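Local coordinates for protein inosine-uridine preferring nucleoside hydrolase (Gardnerella vaginalis 315-A, PDB 6BA1) that belongs to the nucleoside hydrolase family and holds a calcium ion in a buried site beside the central, mostly parallel beta-sheet of its fold, at residues D10-V15 and T130-N135; V42-G47 and V65-S70; K6-L11 and G34-Y39; V15-A20 and L246-A251. All coordinates share one frame; numbering follows the deposited sequence.

Contact 1: residues D10-V15 and T130-N135; sequences DLDTGV and TGPMTN. With CA (calcium ion), chain S.
The side chain of Asp10 swings CG opposite its own backbone nitrogen (chi1 -171°), while Asn135 keeps CG beside its nitrogen (chi1 -69°), and the two polar ends meet. Asn135 ND2 gives a hydrogen bond to Asp10 OD1 at 3.0 Å, arriving on the syn side but somewhat out of the carboxylate plane; the oxygen lies almost within the amide plane of Asn135. The two flat groups are turned 58° against each other. Asp10 OD1 is gripped a second time by the hydroxyl of Tyr127, so this buried oxygen has two partners. Next to it the main chains are tied by Thr130 N, which bonds to Asp10 O at 3.0 Å.

Asp12 points toward segment 130-135. Its OD1 binds the calcium ion at 2.6 Å, and the backbone oxygen Thr130 O does so at the same 2.6 Å. Residues 10-17 read DLDTGVDD, the DXDXXXDD signature of nucleoside hydrolases, and its last aspartate, Asp17, completes the site with Asp248. The other oxygen, Asp12 OD2, accepts a hydrogen bond from the backbone of Asn41, which helps fix the rotation of the carboxylate. Pro132 crosses Asp12 at about a right angle, with CD 4.1 Å from Asp12 OD2. Leu11 runs alongside Thr130, its methyl CD2 3.3 Å from Thr130 OG1.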
loop_
_atom_site.group_PDB
_atom_site.type_symbol
_atom_site.label_atom_id
_atom_site.label_comp_id
_atom_site.label_asym_id
_atom_site.label_seq_id
_atom_site.Cartn_x
_atom_site.Cartn_y
_atom_site.Cartn_z
ATOM N N ASP A 10 -19.264 -16.208 -4.316
ATOM C CA ASP A 10 -20.228 -15.268 -3.728
ATOM C C ASP A 10 -20.297 -14.100 -4.705
ATOM O O ASP A 10 -19.400 -13.250 -4.725
ATOM C CB ASP A 10 -19.757 -14.832 -2.336
ATOM C CG ASP A 10 -20.797 -14.028 -1.563
ATOM O OD1 ASP A 10 -21.285 -14.558 -0.549
ATOM O OD2 ASP A 10 -21.079 -12.862 -1.917
ATOM N N LEU A 11 -21.357 -14.057 -5.520
ATOM C CA LEU A 11 -21.360 -13.272 -6.762
ATOM C C LEU A 11 -22.507 -12.268 -6.910
ATOM O O LEU A 11 -23.671 -12.583 -6.624
ATOM C CB LEU A 11 -21.395 -14.216 -7.961
ATOM C CG LEU A 11 -20.331 -15.313 -8.012
ATOM C CD1 LEU A 11 -20.570 -16.210 -9.215
ATOM C CD2 LEU A 11 -18.931 -14.712 -8.050
ATOM N N ASP A 12 -22.151 -11.070 -7.378
ATOM C CA ASP A 12 -23.107 -10.058 -7.839
ATOM C C ASP A 12 -23.176 -10.138 -9.365
ATOM O O ASP A 12 -22.710 -9.258 -10.071
ATOM C CB ASP A 12 -22.751 -8.638 -7.320
ATOM C CG ASP A 12 -21.345 -8.125 -7.751
ATOM O OD1 ASP A 12 -20.429 -8.908 -8.095
ATOM O OD2 ASP A 12 -21.150 -6.893 -7.718
ATOM N N THR A 13 -23.792 -11.212 -9.853
ATOM C CA THR A 13 -23.635 -11.655 -11.241
ATOM C C THR A 13 -24.407 -10.796 -12.267
ATOM O O THR A 13 -25.623 -10.902 -12.320
ATOM C CB THR A 13 -24.082 -13.130 -11.374
ATOM O OG1 THR A 13 -23.777 -13.846 -10.170
ATOM C CG2 THR A 13 -23.389 -13.785 -12.554
ATOM N N GLY A 14 -23.769 -9.943 -13.081
ATOM C CA GLY A 14 -22.326 -9.630 -13.091
ATOM C C GLY A 14 -21.595 -10.231 -14.276
ATOM O O GLY A 14 -21.614 -11.445 -14.458
ATOM N N VAL A 15 -20.927 -9.391 -15.065
ATOM C CA VAL A 15 -20.255 -9.824 -16.298
ATOM C C VAL A 15 -18.959 -10.559 -15.989
ATOM O O VAL A 15 -18.786 -11.712 -16.390
ATOM C CB VAL A 15 -19.966 -8.666 -17.276
ATOM C CG1 VAL A 15 -19.249 -9.172 -18.526
ATOM C CG2 VAL A 15 -21.261 -7.955 -17.660
ATOM N N THR A 130 -16.496 -12.387 -5.011
ATOM C CA THR A 130 -16.171 -11.279 -5.916
ATOM C C THR A 130 -17.342 -10.295 -6.038
ATOM O O THR A 130 -17.544 -9.645 -7.078
ATOM C CB THR A 130 -15.723 -11.786 -7.294
ATOM O OG1 THR A 130 -16.868 -12.107 -8.087
ATOM C CG2 THR A 130 -14.833 -13.016 -7.162
ATOM N N GLY A 131 -18.127 -10.229 -4.963
ATOM C CA GLY A 131 -19.052 -9.138 -4.741
ATOM C C GLY A 131 -18.720 -8.575 -3.371
ATOM O O GLY A 131 -17.689 -8.914 -2.795
ATOM N N PRO A 132 -19.590 -7.706 -2.844
ATOM C CA PRO A 132 -19.498 -7.255 -1.469
ATOM C C PRO A 132 -19.328 -8.375 -0.452
ATOM O O PRO A 132 -19.802 -9.505 -0.651
ATOM C CB PRO A 132 -20.828 -6.551 -1.258
ATOM C CG PRO A 132 -21.116 -5.955 -2.597
ATOM C CD PRO A 132 -20.562 -6.911 -3.618
ATOM N N MET A 133 -18.651 -8.048 0.641
ATOM C CA MET A 133 -18.329 -9.005 1.691
ATOM C C MET A 133 -19.498 -9.221 2.654
ATOM O O MET A 133 -19.432 -10.115 3.512
ATOM C CB MET A 133 -17.088 -8.547 2.467
ATOM C CG MET A 133 -15.922 -8.057 1.607
ATOM S SD MET A 133 -15.659 -8.953 0.050
ATOM C CE MET A 133 -15.146 -10.518 0.688
ATOM N N THR A 134 -20.549 -8.398 2.513
ATOM C CA THR A 134 -21.791 -8.458 3.308
ATOM C C THR A 134 -22.197 -9.837 3.811
ATOM O O THR A 134 -22.556 -9.993 4.984
ATOM C CB THR A 134 -22.981 -7.890 2.494
ATOM O OG1 THR A 134 -22.586 -6.674 1.837
ATOM C CG2 THR A 134 -24.187 -7.613 3.397
ATOM N N ASN A 135 -22.142 -10.823 2.919
ATOM C CA ASN A 135 -22.555 -12.189 3.250
ATOM C C ASN A 135 -21.635 -12.849 4.274
ATOM O O ASN A 135 -22.098 -13.241 5.349
ATOM C CB ASN A 135 -22.688 -13.048 1.984
ATOM C CG ASN A 135 -23.869 -12.641 1.110
ATOM O OD1 ASN A 135 -24.840 -12.035 1.567
ATOM N ND2 ASN A 135 -23.791 -12.992 -0.158
HETATM CA CA CA S . -18.202 -8.267 -9.174
#

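Contact 2: residues V42-G47 and V65-S70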
loop_
_atom_site.group_PDB
_atom_site.type_symbol
_atom_site.label_atom_id
_atom_site.label_comp_id
_atom_site.label_asym_id
_atom_site.label_seq_id
_atom_site.Cartn_x
_atom_site.Cartn_y
_atom_site.Cartn_z
ATOM N N VAL A 42 -25.683 -5.770 -9.981
ATOM C CA VAL A 42 -27.102 -5.885 -10.213
ATOM C C VAL A 42 -27.809 -6.245 -8.900
ATOM O O VAL A 42 -27.160 -6.726 -7.957
ATOM C CB VAL A 42 -27.348 -6.935 -11.323
ATOM C CG1 VAL A 42 -27.080 -8.348 -10.813
ATOM C CG2 VAL A 42 -28.743 -6.779 -11.939
ATOM N N LEU A 43 -29.124 -5.981 -8.839
ATOM C CA LEU A 43 -29.965 -6.335 -7.678
ATOM C C LEU A 43 -29.772 -7.802 -7.281
ATOM O O LEU A 43 -29.567 -8.661 -8.142
ATOM C CB LEU A 43 -31.442 -6.084 -8.001
ATOM C CG LEU A 43 -31.863 -4.607 -8.113
ATOM C CD1 LEU A 43 -32.963 -4.430 -9.157
ATOM C CD2 LEU A 43 -32.290 -4.031 -6.762
ATOM N N MET A 44 -29.829 -8.075 -5.975
ATOM C CA MET A 44 -29.478 -9.390 -5.439
ATOM C C MET A 44 -30.182 -10.559 -6.140
ATOM O O MET A 44 -29.548 -11.560 -6.488
ATOM C CB MET A 44 -29.754 -9.434 -3.932
ATOM C CG MET A 44 -29.399 -10.770 -3.275
ATOM S SD MET A 44 -30.726 -11.975 -3.411
ATOM C CE MET A 44 -29.858 -13.476 -3.069
ATOM N N GLU A 45 -31.497 -10.410 -6.312
ATOM C CA GLU A 45 -32.348 -11.397 -6.995
ATOM C C GLU A 45 -31.895 -11.648 -8.430
ATOM O O GLU A 45 -31.742 -12.796 -8.840
ATOM C CB GLU A 45 -33.812 -10.932 -7.011
ATOM C CG GLU A 45 -34.517 -10.996 -5.660
ATOM C CD GLU A 45 -34.895 -12.411 -5.225
ATOM O OE1 GLU A 45 -34.682 -13.387 -5.996
ATOM O OE2 GLU A 45 -35.416 -12.547 -4.096
ATOM N N GLN A 46 -31.694 -10.572 -9.186
ATOM C CA GLN A 46 -31.139 -10.661 -10.540
ATOM C C GLN A 46 -29.827 -11.461 -10.581
ATOM O O GLN A 46 -29.601 -12.221 -11.523
ATOM C CB GLN A 46 -30.926 -9.270 -11.158
ATOM C CG GLN A 46 -32.024 -8.819 -12.112
ATOM C CD GLN A 46 -32.050 -9.623 -13.405
ATOM O OE1 GLN A 46 -31.037 -10.193 -13.815
ATOM N NE2 GLN A 46 -33.208 -9.679 -14.048
ATOM N N GLY A 47 -28.987 -11.291 -9.558
ATOM C CA GLY A 47 -27.766 -12.087 -9.381
ATOM C C GLY A 47 -28.029 -13.590 -9.361
ATOM O O GLY A 47 -27.281 -14.369 -9.953
ATOM N N VAL A 65 -27.715 -22.592 -6.268
ATOM C CA VAL A 65 -27.591 -21.152 -6.035
ATOM C C VAL A 65 -28.350 -20.756 -4.769
ATOM O O VAL A 65 -29.561 -20.933 -4.690
ATOM C CB VAL A 65 -28.130 -20.359 -7.241
ATOM C CG1 VAL A 65 -28.066 -18.861 -6.985
ATOM C CG2 VAL A 65 -27.347 -20.735 -8.496
ATOM N N TYR A 66 -27.631 -20.214 -3.789
ATOM C CA TYR A 66 -28.221 -19.806 -2.511
ATOM C C TYR A 66 -28.461 -18.301 -2.497
ATOM O O TYR A 66 -27.984 -17.578 -3.362
ATOM C CB TYR A 66 -27.331 -20.246 -1.348
ATOM C CG TYR A 66 -27.155 -21.748 -1.301
ATOM C CD1 TYR A 66 -27.924 -22.538 -0.456
ATOM C CD2 TYR A 66 -26.228 -22.384 -2.126
ATOM C CE1 TYR A 66 -27.760 -23.923 -0.420
ATOM C CE2 TYR A 66 -26.060 -23.758 -2.102
ATOM C CZ TYR A 66 -26.824 -24.526 -1.251
ATOM O OH TYR A 66 -26.648 -25.893 -1.234
ATOM N N LYS A 67 -29.208 -17.847 -1.500
ATOM C CA LYS A 67 -29.761 -16.504 -1.463
ATOM C C LYS A 67 -29.165 -15.732 -0.279
ATOM O O LYS A 67 -29.511 -15.986 0.875
ATOM C CB LYS A 67 -31.296 -16.598 -1.358
ATOM C CG LYS A 67 -32.068 -15.906 -2.474
ATOM C CD LYS A 67 -33.508 -16.393 -2.523
ATOM C CE LYS A 67 -34.283 -15.749 -3.655
ATOM N NZ LYS A 67 -35.742 -16.041 -3.564
ATOM N N GLY A 68 -28.239 -14.820 -0.568
ATOM C CA GLY A 68 -27.646 -13.948 0.451
ATOM C C GLY A 68 -28.480 -12.706 0.731
ATOM O O GLY A 68 -29.670 -12.690 0.475
ATOM N N LEU A 69 -27.826 -11.665 1.241
ATOM C CA LEU A 69 -28.499 -10.446 1.707
ATOM C C LEU A 69 -28.630 -9.400 0.603
ATOM O O LEU A 69 -27.751 -9.290 -0.240
ATOM C CB LEU A 69 -27.749 -9.880 2.924
ATOM C CG LEU A 69 -27.805 -10.766 4.174
ATOM C CD1 LEU A 69 -26.545 -10.679 5.009
ATOM C CD2 LEU A 69 -29.002 -10.392 5.020
ATOM N N SER A 70 -29.726 -8.638 0.628
ATOM C CA SER A 70 -30.048 -7.629 -0.414
ATOM C C SER A 70 -29.308 -6.304 -0.250
ATOM O O SER A 70 -28.875 -5.719 -1.249
ATOM C CB SER A 70 -31.549 -7.328 -0.415
ATOM O OG SER A 70 -32.297 -8.460 -0.803
#
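Met44 reaches from the first turn of helix 44-57 across to segment 65-70 and carries the buried half of this contact. Its CG stands opposite the backbone nitrogen (chi1 -179°), which sends the chain out from the helix, and a bend at chi2 of -85° then steers the sulfur and methyl along the 65-70 backbone. Each portion of the side chain finds its own neighbour. CB sits against Ser70, CG lies 3.8 Å from Leu69 O, and the sulfur passes the carbonyl oxygen of Gly68. The terminal methyl CE ends beside Lys67 and Gly68, 3.3 Å from Lys67 CG and close to Gly68 N. Lys67 runs across the methionine at about a right angle, so the methyl meets the root of the lysine chain and leaves its ammonium end to go elsewhere.

That end marks the looser, solvent-facing side. Beyond CG Lys67 is extended, and Glu45, exposed and bent at its own chi2, folds back to meet it. The salt bridge between Glu45 OE2 and Lys67 NZ is long at 3.5 Å, and Lys67 CE comes comparably near, 3.3 Å from Glu45 OE1. No hydrogen bond crosses between the two segments: van der Waals packing and this single charge pair join them. The geometry is that of a beta-alpha-beta crossover, strand 31-37 leading through helix 44-57 into the parallel edge strand 64-67, with the first turn of the helix packed on residues 67-70.

Contact 3: residues K6-L11 and G34-Y39; sequences KLILDL and GITGTY
Strands 6-11 and 34-37 run parallel at an angle of 24°, with Leu9 bonding on both sides of Ile35, through Gly34 O and Thr36 N, and Leu11 on both sides of Gly37, where Leu11 N meets Thr36 O at 2.8 Å and, just past the strand, Thr38 N meets Leu11 O at 2.9 Å.

Side chains alternate between two faces. On one, Leu11 CD1 packs on Ile35 CG2 at 3.8 Å, and both residues lean on Ile21 of helix 15-25, as Leu7 does on Ala24. That helix links the two strands, making a beta-alpha-beta unit at the middle of a Rossmann-like sheet whose first six strands follow the order 3-2-1-4-5-6. The opposite face holds Ile8, Asp10 and Thr36 and is covered by helix 110-121, where Ile8 touches Phe113 and Thr36 touches Ala110. Ile8 CG2 lies 3.8 Å from Thr36 OG1, the two side chains slanting across each other.

Methyl groups flank the carboxylate of Asp10 here. Thr36 CG2 stands opposite its backbone nitrogen and faces Asp10 OD1. Thr38 crosses the aspartate at about a right angle; its chi1 of -163° puts CG2 between backbone nitrogen and carbonyl carbon, where it meets Asp10 OD2 at 3.4 Å. The polar bonds of OD1 come from Tyr127 and Asn135, so the threonine methyls add apolar contact around the group.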
loop_
_atom_site.group_PDB
_atom_site.type_symbol
_atom_site.label_atom_id
_atom_site.label_comp_id
_atom_site.label_asym_id
_atom_site.label_seq_id
_atom_site.Cartn_x
_atom_site.Cartn_y
_atom_site.Cartn_z
ATOM N N LYS A 6 -12.922 -27.918 -2.549
ATOM C CA LYS A 6 -14.305 -27.535 -2.875
ATOM C C LYS A 6 -14.566 -26.035 -2.763
ATOM O O LYS A 6 -14.165 -25.398 -1.796
ATOM C CB LYS A 6 -15.266 -28.293 -1.970
ATOM C CG LYS A 6 -15.008 -29.788 -1.936
ATOM C CD LYS A 6 -16.241 -30.566 -1.535
ATOM C CE LYS A 6 -15.991 -32.063 -1.562
ATOM N NZ LYS A 6 -15.734 -32.555 -2.949
ATOM N N LEU A 7 -15.297 -25.500 -3.738
ATOM C CA LEU A 7 -15.370 -24.060 -4.012
ATOM C C LEU A 7 -16.780 -23.494 -3.833
ATOM O O LEU A 7 -17.751 -24.113 -4.255
ATOM C CB LEU A 7 -14.900 -23.816 -5.451
ATOM C CG LEU A 7 -15.021 -22.429 -6.087
ATOM C CD1 LEU A 7 -14.369 -21.370 -5.220
ATOM C CD2 LEU A 7 -14.390 -22.435 -7.471
ATOM N N ILE A 8 -16.877 -22.321 -3.210
ATOM C CA ILE A 8 -18.103 -21.517 -3.194
ATOM C C ILE A 8 -17.769 -20.141 -3.753
ATOM O O ILE A 8 -16.857 -19.498 -3.264
ATOM C CB ILE A 8 -18.674 -21.338 -1.767
ATOM C CG1 ILE A 8 -19.098 -22.693 -1.187
ATOM C CG2 ILE A 8 -19.857 -20.363 -1.769
ATOM C CD1 ILE A 8 -19.492 -22.646 0.276
ATOM N N LEU A 9 -18.506 -19.693 -4.765
ATOM C CA LEU A 9 -18.438 -18.313 -5.237
ATOM C C LEU A 9 -19.541 -17.491 -4.567
ATOM O O LEU A 9 -20.604 -18.017 -4.260
ATOM C CB LEU A 9 -18.572 -18.254 -6.758
ATOM C CG LEU A 9 -17.640 -19.162 -7.568
ATOM C CD1 LEU A 9 -17.828 -18.949 -9.052
ATOM C CD2 LEU A 9 -16.187 -18.960 -7.198
ATOM N N ASP A 10 -19.264 -16.208 -4.316
ATOM C CA ASP A 10 -20.228 -15.268 -3.728
ATOM C C ASP A 10 -20.297 -14.100 -4.705
ATOM O O ASP A 10 -19.400 -13.250 -4.725
ATOM C CB ASP A 10 -19.757 -14.832 -2.336
ATOM C CG ASP A 10 -20.797 -14.028 -1.563
ATOM O OD1 ASP A 10 -21.285 -14.558 -0.549
ATOM O OD2 ASP A 10 -21.079 -12.862 -1.917
ATOM N N LEU A 11 -21.357 -14.057 -5.520
ATOM C CA LEU A 11 -21.360 -13.272 -6.762
ATOM C C LEU A 11 -22.507 -12.268 -6.910
ATOM O O LEU A 11 -23.671 -12.583 -6.624
ATOM C CB LEU A 11 -21.395 -14.216 -7.961
ATOM C CG LEU A 11 -20.331 -15.313 -8.012
ATOM C CD1 LEU A 11 -20.570 -16.210 -9.215
ATOM C CD2 LEU A 11 -18.931 -14.712 -8.050
ATOM N N GLY A 34 -21.545 -24.428 -4.691
ATOM C CA GLY A 34 -22.643 -23.493 -4.865
ATOM C C GLY A 34 -22.217 -22.070 -5.164
ATOM O O GLY A 34 -21.063 -21.708 -4.990
ATOM N N ILE A 35 -23.173 -21.282 -5.634
ATOM C CA ILE A 35 -22.988 -19.872 -5.915
ATOM C C ILE A 35 -23.865 -19.116 -4.941
ATOM O O ILE A 35 -25.075 -19.107 -5.069
ATOM C CB ILE A 35 -23.364 -19.528 -7.373
ATOM C CG1 ILE A 35 -22.346 -20.154 -8.325
ATOM C CG2 ILE A 35 -23.440 -18.021 -7.584
ATOM C CD1 ILE A 35 -22.713 -20.082 -9.783
ATOM N N THR A 36 -23.242 -18.505 -3.943
ATOM C CA THR A 36 -23.928 -17.564 -3.070
ATOM C C THR A 36 -24.182 -16.252 -3.831
ATOM O O THR A 36 -23.281 -15.734 -4.479
ATOM C CB THR A 36 -23.091 -17.295 -1.816
ATOM O OG1 THR A 36 -23.069 -18.480 -1.001
ATOM C CG2 THR A 36 -23.675 -16.133 -1.036
ATOM N N GLY A 37 -25.398 -15.713 -3.737
ATOM C CA GLY A 37 -25.781 -14.497 -4.472
ATOM C C GLY A 37 -25.703 -13.256 -3.604
ATOM O O GLY A 37 -26.117 -13.286 -2.448
ATOM N N THR A 38 -25.159 -12.170 -4.148
ATOM C CA THR A 38 -25.139 -10.879 -3.459
ATOM C C THR A 38 -25.440 -9.770 -4.476
ATOM O O THR A 38 -25.881 -10.067 -5.591
ATOM C CB THR A 38 -23.808 -10.676 -2.669
ATOM O OG1 THR A 38 -23.949 -9.627 -1.692
ATOM C CG2 THR A 38 -22.636 -10.365 -3.599
ATOM N N TYR A 39 -25.196 -8.514 -4.099
ATOM C CA TYR A 39 -25.725 -7.334 -4.798
ATOM C C TYR A 39 -24.583 -6.417 -5.232
ATOM O O TYR A 39 -23.454 -6.567 -4.764
ATOM C CB TYR A 39 -26.670 -6.568 -3.863
ATOM C CG TYR A 39 -25.962 -6.023 -2.633
ATOM C CD1 TYR A 39 -25.483 -4.713 -2.601
ATOM C CD2 TYR A 39 -25.739 -6.834 -1.519
ATOM C CE1 TYR A 39 -24.824 -4.226 -1.492
ATOM C CE2 TYR A 39 -25.076 -6.353 -0.400
ATOM C CZ TYR A 39 -24.620 -5.048 -0.392
ATOM O OH TYR A 39 -23.951 -4.557 0.697
#

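Contact 4: residues V15-A20 and L246-A251; sequences VDDTLA and LHDPLA. With CA (calcium ion), chain S.
Three carboxylates meet between these helices, Asp16 and Asp17 from one side and Asp248 from the other, and Asp248 meets the other two at different angles. Asp16 and Asp248 stack: their planes are only 25° apart, and Asp16 OD1 lies 3.2 Å from Asp248 OD1. Asp17 stands steeply to Asp248, planes 77° apart, and here the calcium ion joins the two groups. Asp17 OD1 binds it at 2.5 Å and Asp248 OD2 also at 2.5 Å, so the 3.0 Å between Asp17 OD1 and Asp248 OD2 separates two ligands of one metal. The positive ion probably offsets much of the repulsion in this acidic cluster.

The torsions sort out the roles of the neighbouring aspartates. Asp16 carries CG between its backbone nitrogen and carbonyl carbon (chi1 39°), which lays its carboxylate against Asp248. Asp17 leaves the helix facing away from 246-251, but with CG beside its backbone nitrogen OD1 returns to the metal. This is the calcium site of the nucleoside hydrolase fold, and the N-terminal parts of both helices lie at it: helix 15-25 supplies Asp17, helix 247-256 brings in Asp248, and Asp12 and Thr130 O complete the set.

The other oxygen of Asp16, OD2, has a weak hydrogen bond with Tyr230 and lies obliquely to the His247 ring, 4.2 Å from CD2; His247 NE2 is bonded to Tyr234. Away from the metal the contact turns apolar. Pro249 CG rests on Leu19 CB at 3.6 Å, and Ala20 CB packs 3.9 Å from Asp248 O. Phe309 of helix 302-319 touches Pro249 as well.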
loop_
_atom_site.group_PDB
_atom_site.type_symbol
_atom_site.label_atom_id
_atom_site.label_comp_id
_atom_site.label_asym_id
_atom_site.label_seq_id
_atom_site.Cartn_x
_atom_site.Cartn_y
_atom_site.Cartn_z
ATOM N N VAL A 15 -20.927 -9.391 -15.065
ATOM C CA VAL A 15 -20.255 -9.824 -16.298
ATOM C C VAL A 15 -18.959 -10.559 -15.989
ATOM O O VAL A 15 -18.786 -11.712 -16.390
ATOM C CB VAL A 15 -19.966 -8.666 -17.276
ATOM C CG1 VAL A 15 -19.249 -9.172 -18.526
ATOM C CG2 VAL A 15 -21.261 -7.955 -17.660
ATOM N N ASP A 16 -18.051 -9.880 -15.294
ATOM C CA ASP A 16 -16.822 -10.529 -14.809
ATOM C C ASP A 16 -17.141 -11.669 -13.834
ATOM O O ASP A 16 -16.410 -12.657 -13.772
ATOM C CB ASP A 16 -15.773 -9.532 -14.220
ATOM C CG ASP A 16 -16.384 -8.401 -13.401
ATOM O OD1 ASP A 16 -17.200 -8.656 -12.486
ATOM O OD2 ASP A 16 -16.038 -7.231 -13.676
ATOM N N ASP A 17 -18.250 -11.542 -13.111
ATOM C CA ASP A 17 -18.706 -12.596 -12.208
ATOM C C ASP A 17 -19.030 -13.915 -12.930
ATOM O O ASP A 17 -18.726 -14.981 -12.394
ATOM C CB ASP A 17 -19.893 -12.115 -11.371
ATOM C CG ASP A 17 -19.503 -11.008 -10.386
ATOM O OD1 ASP A 17 -19.370 -9.831 -10.788
ATOM O OD2 ASP A 17 -19.311 -11.315 -9.193
ATOM N N THR A 18 -19.602 -13.863 -14.137
ATOM C CA THR A 18 -19.841 -15.104 -14.907
ATOM C C THR A 18 -18.560 -15.672 -15.494
ATOM O O THR A 18 -18.466 -16.885 -15.721
ATOM C CB THR A 18 -20.826 -14.971 -16.081
ATOM O OG1 THR A 18 -20.228 -14.218 -17.140
ATOM C CG2 THR A 18 -22.129 -14.361 -15.640
ATOM N N LEU A 19 -17.599 -14.796 -15.782
ATOM C CA LEU A 19 -16.282 -15.239 -16.214
ATOM C C LEU A 19 -15.586 -15.991 -15.079
ATOM O O LEU A 19 -14.822 -16.922 -15.335
ATOM C CB LEU A 19 -15.442 -14.059 -16.708
ATOM C CG LEU A 19 -15.967 -13.310 -17.938
ATOM C CD1 LEU A 19 -15.032 -12.168 -18.293
ATOM C CD2 LEU A 19 -16.144 -14.251 -19.123
ATOM N N ALA A 20 -15.878 -15.598 -13.835
ATOM C CA ALA A 20 -15.430 -16.345 -12.653
ATOM C C ALA A 20 -16.098 -17.719 -12.553
ATOM O O ALA A 20 -15.445 -18.706 -12.212
ATOM C CB ALA A 20 -15.682 -15.546 -11.381
ATOM N N LEU A 246 -9.950 -8.243 -16.158
ATOM C CA LEU A 246 -10.338 -9.574 -15.717
ATOM C C LEU A 246 -10.259 -9.628 -14.202
ATOM O O LEU A 246 -9.369 -10.260 -13.627
ATOM C CB LEU A 246 -9.432 -10.629 -16.355
ATOM C CG LEU A 246 -9.445 -10.670 -17.881
ATOM C CD1 LEU A 246 -8.444 -11.703 -18.386
ATOM C CD2 LEU A 246 -10.860 -10.936 -18.403
ATOM N N HIS A 247 -11.224 -8.987 -13.562
ATOM C CA HIS A 247 -11.164 -8.745 -12.121
ATOM C C HIS A 247 -11.517 -10.010 -11.330
ATOM O O HIS A 247 -10.661 -10.605 -10.677
ATOM C CB HIS A 247 -12.091 -7.587 -11.719
ATOM C CG HIS A 247 -11.801 -6.297 -12.417
ATOM N ND1 HIS A 247 -11.193 -5.233 -11.782
ATOM C CD2 HIS A 247 -12.066 -5.890 -13.697
ATOM C CE1 HIS A 247 -11.071 -4.223 -12.632
ATOM N NE2 HIS A 247 -11.580 -4.602 -13.801
ATOM N N ASP A 248 -12.775 -10.427 -11.440
ATOM C CA ASP A 248 -13.324 -11.505 -10.622
ATOM C C ASP A 248 -12.752 -12.902 -10.968
ATOM O O ASP A 248 -12.537 -13.707 -10.064
ATOM C CB ASP A 248 -14.863 -11.507 -10.692
ATOM C CG ASP A 248 -15.479 -10.154 -10.256
ATOM O OD1 ASP A 248 -14.837 -9.079 -10.430
ATOM O OD2 ASP A 248 -16.623 -10.144 -9.756
ATOM N N PRO A 249 -12.478 -13.184 -12.261
ATOM C CA PRO A 249 -11.870 -14.468 -12.619
ATOM C C PRO A 249 -10.527 -14.727 -11.962
ATOM O O PRO A 249 -10.230 -15.861 -11.591
ATOM C CB PRO A 249 -11.657 -14.360 -14.131
ATOM C CG PRO A 249 -12.667 -13.390 -14.575
ATOM C CD PRO A 249 -12.764 -12.382 -13.464
ATOM N N LEU A 250 -9.725 -13.671 -11.835
ATOM C CA LEU A 250 -8.386 -13.793 -11.286
ATOM C C LEU A 250 -8.404 -14.275 -9.845
ATOM O O LEU A 250 -7.529 -15.038 -9.441
ATOM C CB LEU A 250 -7.646 -12.462 -11.400
ATOM C CG LEU A 250 -6.176 -12.403 -10.971
ATOM C CD1 LEU A 250 -5.331 -13.486 -11.628
ATOM C CD2 LEU A 250 -5.642 -11.026 -11.326
ATOM N N ALA A 251 -9.409 -13.848 -9.082
ATOM C CA ALA A 251 -9.607 -14.357 -7.725
ATOM C C ALA A 251 -9.758 -15.874 -7.703
ATOM O O ALA A 251 -9.164 -16.557 -6.865
ATOM C CB ALA A 251 -10.812 -13.695 -7.084
HETATM CA CA CA S . -18.202 -8.267 -9.174
#

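Contacts 1 and 3 start from the same strand, 6-11, and their centres lie about 7 Å apart; contact 3 pairs it with strand 31-37, contact 1 with the loop after strand 125-129 and with helix 134-142. Contact 2 continues the same sheet to strand 64-67, its edge, and is nested along the chain inside the loop closed by contact 1. Contact 4 brings in helix 247-256 from late in the sequence and shares the calcium ion with contact 1, centres about 10 Å apart. Contacts 2 and 4 stay separate, nearest atoms about 8 Å apart. Successive crossovers thus build the sheet, while residues distant in sequence converge on the metal next to it.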